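Local coordinates for protein fructosyl amine: oxygen oxidoreductase (PDB 3DJE) that oxidatively deglycates fructosyl amines as an FAD-dependent fructosamine oxidase (amadoriase II), a member of the MSOX/MTOX flavoenzyme family, at residues Gly263-Pro268 / Lys318-Gln323; Gln129-Ala134 / Gln140-Gly145. All coordinates share one frame; numbering follows the deposited sequence.

Interaction 1 of 2, residues Gly263-Pro268 / Lys318-Gln323. With FSA (1-S-(carboxymethyl)-1-thio-beta-D-fructopyranose), chain D.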
loop_
_atom_site.group_PDB
_atom_site.type_symbol
_atom_site.label_atom_id
_atom_site.label_comp_id
_atom_site.label_asym_id
_atom_site.label_seq_id
_atom_site.Cartn_x
_atom_site.Cartn_y
_atom_site.Cartn_z
ATOM N N GLY A 263 13.105 -9.777 -1.346
ATOM C CA GLY A 263 11.736 -9.975 -0.910
ATOM C C GLY A 263 11.581 -10.013 0.595
ATOM O O GLY A 263 12.519 -9.737 1.359
ATOM N N PHE A 264 10.378 -10.362 1.021
ATOM C CA PHE A 264 10.078 -10.365 2.434
ATOM C C PHE A 264 8.959 -11.324 2.786
ATOM O O PHE A 264 8.198 -11.771 1.921
ATOM C CB PHE A 264 9.752 -8.948 2.929
ATOM C CG PHE A 264 8.595 -8.289 2.221
ATOM C CD1 PHE A 264 7.284 -8.411 2.709
ATOM C CD2 PHE A 264 8.820 -7.509 1.086
ATOM C CE1 PHE A 264 6.211 -7.763 2.065
ATOM C CE2 PHE A 264 7.761 -6.865 0.427
ATOM C CZ PHE A 264 6.446 -6.995 0.919
ATOM N N PHE A 265 8.879 -11.635 4.072
ATOM C CA PHE A 265 7.814 -12.474 4.586
ATOM C C PHE A 265 7.564 -12.205 6.070
ATOM O O PHE A 265 8.352 -11.516 6.731
ATOM C CB PHE A 265 8.098 -13.959 4.311
ATOM C CG PHE A 265 9.394 -14.457 4.889
ATOM C CD1 PHE A 265 9.470 -14.823 6.228
ATOM C CD2 PHE A 265 10.533 -14.576 4.086
ATOM C CE1 PHE A 265 10.665 -15.291 6.776
ATOM C CE2 PHE A 265 11.749 -15.036 4.630
ATOM C CZ PHE A 265 11.810 -15.399 5.971
ATOM N N PHE A 266 6.475 -12.798 6.574
ATOM C CA PHE A 266 5.961 -12.537 7.914
ATOM C C PHE A 266 5.694 -13.847 8.648
ATOM O O PHE A 266 5.570 -14.902 8.022
ATOM C CB PHE A 266 4.606 -11.834 7.804
ATOM C CG PHE A 266 4.638 -10.525 7.057
ATOM C CD1 PHE A 266 4.672 -9.321 7.751
ATOM C CD2 PHE A 266 4.609 -10.494 5.658
ATOM C CE1 PHE A 266 4.697 -8.090 7.058
ATOM C CE2 PHE A 266 4.629 -9.279 4.966
ATOM C CZ PHE A 266 4.663 -8.074 5.676
ATOM N N GLU A 267 5.552 -13.767 9.971
ATOM C CA GLU A 267 5.014 -14.897 10.725
ATOM C C GLU A 267 3.656 -15.341 10.157
ATOM O O GLU A 267 2.906 -14.522 9.587
ATOM C CB GLU A 267 4.901 -14.569 12.220
ATOM C CG GLU A 267 3.801 -13.570 12.553
ATOM C CD GLU A 267 3.666 -13.369 14.035
ATOM O OE1 GLU A 267 3.420 -14.370 14.746
ATOM O OE2 GLU A 267 3.808 -12.221 14.499
ATOM N N PRO A 268 3.329 -16.634 10.299
ATOM C CA PRO A 268 2.062 -17.135 9.741
ATOM C C PRO A 268 0.820 -16.473 10.337
ATOM O O PRO A 268 0.805 -16.138 11.528
ATOM C CB PRO A 268 2.079 -18.632 10.090
ATOM C CG PRO A 268 3.096 -18.779 11.161
ATOM C CD PRO A 268 4.129 -17.719 10.900
ATOM N N LYS A 318 14.646 -20.213 -0.919
ATOM C CA LYS A 318 15.859 -21.036 -0.867
ATOM C C LYS A 318 16.946 -20.408 0.008
ATOM O O LYS A 318 17.674 -21.123 0.699
ATOM C CB LYS A 318 16.397 -21.320 -2.276
ATOM C CG LYS A 318 17.538 -22.334 -2.310
ATOM C CD LYS A 318 17.036 -23.735 -2.623
ATOM C CE LYS A 318 16.774 -23.933 -4.118
ATOM N NZ LYS A 318 15.633 -23.110 -4.626
ATOM N N GLU A 319 17.031 -19.076 -0.009
ATOM C CA GLU A 319 18.050 -18.332 0.729
ATOM C C GLU A 319 17.729 -18.163 2.212
ATOM O O GLU A 319 18.603 -17.758 2.988
ATOM C CB GLU A 319 18.239 -16.941 0.114
ATOM C CG GLU A 319 18.760 -16.960 -1.322
ATOM C CD GLU A 319 19.064 -15.581 -1.889
ATOM O OE1 GLU A 319 18.919 -14.555 -1.180
ATOM O OE2 GLU A 319 19.451 -15.523 -3.072
ATOM N N THR A 320 16.490 -18.479 2.599
ATOM C CA THR A 320 15.974 -18.122 3.924
ATOM C C THR A 320 15.307 -19.299 4.638
ATOM O O THR A 320 15.713 -19.686 5.736
ATOM C CB THR A 320 14.953 -16.962 3.820
ATOM O OG1 THR A 320 13.918 -17.318 2.896
ATOM C CG2 THR A 320 15.633 -15.698 3.331
HETATM N N MSE A 321 14.261 -19.834 4.016
HETATM C CA MSE A 321 13.521 -20.975 4.544
HETATM C C MSE A 321 13.474 -22.080 3.490
HETATM O O MSE A 321 12.422 -22.370 2.924
HETATM C CB MSE A 321 12.114 -20.536 4.940
HETATM C CG MSE A 321 12.154 -19.531 6.058
HETATM SE SE MSE A 321 10.411 -19.056 6.703
HETATM C CE MSE A 321 9.639 -18.350 5.065
ATOM N N PRO A 322 14.637 -22.681 3.191
ATOM C CA PRO A 322 14.698 -23.620 2.059
ATOM C C PRO A 322 13.789 -24.842 2.233
ATOM O O PRO A 322 13.372 -25.450 1.229
ATOM C CB PRO A 322 16.184 -24.020 2.004
ATOM C CG PRO A 322 16.728 -23.695 3.347
ATOM C CD PRO A 322 15.944 -22.511 3.850
ATOM N N GLN A 323 13.460 -25.175 3.482
ATOM C CA GLN A 323 12.524 -26.276 3.775
ATOM C C GLN A 323 11.105 -26.024 3.206
ATOM O O GLN A 323 10.310 -26.957 3.018
ATOM C CB GLN A 323 12.491 -26.579 5.278
ATOM C CG GLN A 323 11.737 -25.552 6.165
ATOM C CD GLN A 323 12.547 -24.313 6.525
ATOM O OE1 GLN A 323 13.662 -24.112 6.043
ATOM N NE2 GLN A 323 11.969 -23.459 7.371
HETATM O OAB FSA D . 6.384 0.554 3.342
HETATM C CAL FSA D . 6.955 -0.490 3.725
HETATM O OAA FSA D . 7.611 -0.537 4.798
HETATM C CAH FSA D . 6.905 -1.754 2.892
HETATM S SAK FSA D . 6.108 -1.507 1.337
HETATM C C1 FSA D . 6.375 -3.155 0.744
HETATM C C2 FSA D . 6.289 -3.210 -0.788
HETATM O O2 FSA D . 6.042 -4.561 -1.210
HETATM C C3 FSA D . 7.586 -2.711 -1.434
HETATM O O3 FSA D . 8.668 -3.601 -1.119
HETATM C C4 FSA D . 7.440 -2.522 -2.947
HETATM O O4 FSA D . 8.614 -1.876 -3.466
HETATM C C5 FSA D . 6.220 -1.665 -3.299
HETATM O O5 FSA D . 6.422 -0.302 -2.917
HETATM C C6 FSA D . 4.986 -2.237 -2.616
HETATM O O6 FSA D . 5.219 -2.330 -1.200
#
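Phe265 and the selenomethionine Met321 meet methyl to ring face. The terminal CE of Met321 sits 3.6 Å from the centroid of the Phe265 ring, 8° off the ring normal, a textbook CH-pi contact. The selenium lies farther out, with SE obliquely placed toward the rim and 3.8 Å from Phe265 CE1, so the pair is also a Met-aromatic contact. The bend at the end of the Met321 chain (chi3 -60°) turns CE back over the middle of the ring after CB, CG and SE have run out extended. Thr320 slides past the same ring in the opposite direction, its OG1 3.6 Å from Phe265 CE2; the hydroxyl's hydrogen-bond partner is the carbonyl of Leu316, one helical turn back.

Phe264 belongs to the FSA pocket. It shares its first torsion with Phe265 (chi1 58°), but strand alternation sends one ring to FSA and the other to Met321. The Phe264 ring presents an edge to the bound thio-sugar FSA, CZ lying 3.3 Å from FSA O2, and it stacks on Phe258. Strand 263-265 runs antiparallel between strands 256-259 and 274-289; Phe265 packs on Ile257, Ile275 and Ile277, and the end of helix 307-320 closes over it, with Tyr251 of helix 248-251 beside Met321.

Interaction 2 of 2, residues Gln129-Ala134 / Gln140-Gly145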
loop_
_atom_site.group_PDB
_atom_site.type_symbol
_atom_site.label_atom_id
_atom_site.label_comp_id
_atom_site.label_asym_id
_atom_site.label_seq_id
_atom_site.Cartn_x
_atom_site.Cartn_y
_atom_site.Cartn_z
ATOM N N GLN A 129 23.953 -15.055 12.087
ATOM C CA GLN A 129 23.239 -13.982 12.773
ATOM C C GLN A 129 21.794 -13.908 12.286
ATOM O O GLN A 129 20.879 -13.631 13.065
ATOM C CB GLN A 129 23.915 -12.639 12.545
ATOM C CG GLN A 129 25.242 -12.453 13.258
ATOM C CD GLN A 129 25.830 -11.102 12.916
ATOM O OE1 GLN A 129 26.219 -10.861 11.780
ATOM N NE2 GLN A 129 25.870 -10.201 13.889
ATOM N N PHE A 130 21.608 -14.149 10.995
ATOM C CA PHE A 130 20.275 -14.135 10.397
ATOM C C PHE A 130 19.471 -15.325 10.889
ATOM O O PHE A 130 18.295 -15.191 11.219
ATOM C CB PHE A 130 20.367 -14.137 8.870
ATOM C CG PHE A 130 20.897 -12.849 8.299
ATOM C CD1 PHE A 130 20.028 -11.797 7.989
ATOM C CD2 PHE A 130 22.259 -12.670 8.092
ATOM C CE1 PHE A 130 20.508 -10.591 7.473
ATOM C CE2 PHE A 130 22.753 -11.468 7.568
ATOM C CZ PHE A 130 21.870 -10.414 7.264
ATOM N N ARG A 131 20.118 -16.489 10.961
ATOM C CA ARG A 131 19.421 -17.705 11.398
ATOM C C ARG A 131 18.915 -17.577 12.824
ATOM O O ARG A 131 17.868 -18.133 13.161
ATOM C CB ARG A 131 20.320 -18.940 11.290
ATOM C CG ARG A 131 20.682 -19.290 9.881
ATOM C CD ARG A 131 21.230 -20.701 9.800
ATOM N NE ARG A 131 22.032 -20.818 8.595
ATOM C CZ ARG A 131 23.356 -20.720 8.552
ATOM N NH1 ARG A 131 24.068 -20.559 9.666
ATOM N NH2 ARG A 131 23.971 -20.813 7.382
ATOM N N LYS A 132 19.654 -16.838 13.651
ATOM C CA LYS A 132 19.324 -16.685 15.066
ATOM C C LYS A 132 18.160 -15.725 15.310
ATOM O O LYS A 132 17.755 -15.511 16.462
ATOM C CB LYS A 132 20.560 -16.228 15.855
ATOM C CG LYS A 132 21.562 -17.350 16.156
ATOM C CD LYS A 132 22.954 -16.801 16.470
ATOM C CE LYS A 132 24.004 -17.917 16.657
ATOM N NZ LYS A 132 24.159 -18.340 18.083
ATOM N N LEU A 133 17.622 -15.138 14.241
ATOM C CA LEU A 133 16.449 -14.255 14.384
ATOM C C LEU A 133 15.155 -15.029 14.670
ATOM O O LEU A 133 14.114 -14.439 14.987
ATOM C CB LEU A 133 16.271 -13.373 13.139
ATOM C CG LEU A 133 17.366 -12.333 12.878
ATOM C CD1 LEU A 133 17.122 -11.631 11.543
ATOM C CD2 LEU A 133 17.476 -11.331 14.022
ATOM N N ALA A 134 15.226 -16.346 14.520
ATOM C CA ALA A 134 14.086 -17.227 14.731
ATOM C C ALA A 134 14.563 -18.509 15.398
ATOM O O ALA A 134 15.765 -18.805 15.371
ATOM C CB ALA A 134 13.411 -17.547 13.402
ATOM N N GLN A 140 16.514 -21.608 8.011
ATOM C CA GLN A 140 17.519 -22.638 7.732
ATOM C C GLN A 140 18.514 -22.251 6.642
ATOM O O GLN A 140 19.522 -22.940 6.442
ATOM C CB GLN A 140 16.824 -23.934 7.317
ATOM C CG GLN A 140 15.976 -24.567 8.411
ATOM C CD GLN A 140 15.499 -25.950 8.032
ATOM O OE1 GLN A 140 16.177 -26.675 7.295
ATOM N NE2 GLN A 140 14.322 -26.323 8.524
ATOM N N GLY A 141 18.225 -21.167 5.927
ATOM C CA GLY A 141 18.990 -20.787 4.742
ATOM C C GLY A 141 20.349 -20.169 5.012
ATOM O O GLY A 141 20.716 -19.908 6.165
ATOM N N ASP A 142 21.090 -19.931 3.932
ATOM C CA ASP A 142 22.464 -19.437 4.030
ATOM C C ASP A 142 22.592 -17.925 3.874
ATOM O O ASP A 142 23.690 -17.377 4.004
ATOM C CB ASP A 142 23.360 -20.152 3.015
ATOM C CG ASP A 142 23.606 -21.610 3.375
ATOM O OD1 ASP A 142 23.339 -22.013 4.528
ATOM O OD2 ASP A 142 24.062 -22.363 2.486
ATOM N N PHE A 143 21.474 -17.253 3.583
ATOM C CA PHE A 143 21.451 -15.789 3.475
ATOM C C PHE A 143 22.676 -15.233 2.717
ATOM O O PHE A 143 23.397 -14.383 3.236
ATOM C CB PHE A 143 21.354 -15.177 4.878
ATOM C CG PHE A 143 20.069 -15.511 5.597
ATOM C CD1 PHE A 143 18.983 -14.633 5.546
ATOM C CD2 PHE A 143 19.939 -16.692 6.328
ATOM C CE1 PHE A 143 17.781 -14.927 6.213
ATOM C CE2 PHE A 143 18.741 -16.991 7.002
ATOM C CZ PHE A 143 17.661 -16.104 6.940
ATOM N N PRO A 144 22.911 -15.724 1.485
ATOM C CA PRO A 144 24.180 -15.428 0.812
ATOM C C PRO A 144 24.348 -13.949 0.478
ATOM O O PRO A 144 23.542 -13.370 -0.256
ATOM C CB PRO A 144 24.120 -16.275 -0.466
ATOM C CG PRO A 144 22.673 -16.524 -0.704
ATOM C CD PRO A 144 22.011 -16.542 0.653
ATOM N N GLY A 145 25.387 -13.346 1.042
ATOM C CA GLY A 145 25.678 -11.937 0.831
ATOM C C GLY A 145 24.746 -10.956 1.536
ATOM O O GLY A 145 24.898 -9.749 1.367
#
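Phe130 and Arg131, at the end of helix 127-131, grip the loop that returns toward strand 147-151; a type I beta turn from Arg131 to Ala134 takes the chain out of the helix. Phe130 CB stands over the centre of the Phe143 ring, 3.4 Å from its centroid, in a CH-pi contact. The two rings are nearly parallel, at 17°, but slid so far apart that they barely overlap, and the Phe130 ring goes on to Leu97 and Leu124. The Phe143 ring also meets Trp146 edge-to-face.

Arg131 is the side chain to follow. Beyond CB, its CG passes 4.2 Å from Phe143 CE2 while also nearing the Gly141 carbonyl. From there the chain is extended to NE, and CD runs on 3.8 Å from Gly141 O. NE then donates to Gly141 O at 2.9 Å, a bond bent to 139° at the hydrogen and tilted from the carbonyl plane. Beyond CZ, NH2 forms a salt bridge with the carboxylate of Asp142, whose side chain lies alongside and points the same way. The guanidinium is thus held by two consecutive loop residues, Gly141 through its backbone carbonyl and Asp142 through its carboxylate, which limits the rotation of the guanidinium at the partly exposed rim while the two phenylalanines are buried behind it. The guanidinium and carboxylate planes stand almost perpendicular, and Arg131 NH2 reaches Asp142 OD1 from the anti side at 3.2 Å, 32° out of the carboxylate plane.

The two contacts lie in series along the chain, about 10 Å apart between centres, and meet at the end of helix 307-320. There the loop 140-145 of interaction 2 docks on the segment 318-323 of interaction 1: Gly141 N lies 2.9 Å from Thr320 O and Phe143 N 3.0 Å from Glu319 O, both probable hydrogen bonds. Interaction 1 is buried and apolar, joining a sheet strand at the FSA pocket to that helix end. Interaction 2 sits farther out and away from the annotated sites; its buried aromatic pair gives way to an arginine with a carbonyl and a carboxylate at the rim. Thr320 is the residue that touches both Phe265 of strand 263-265 and the outer loop.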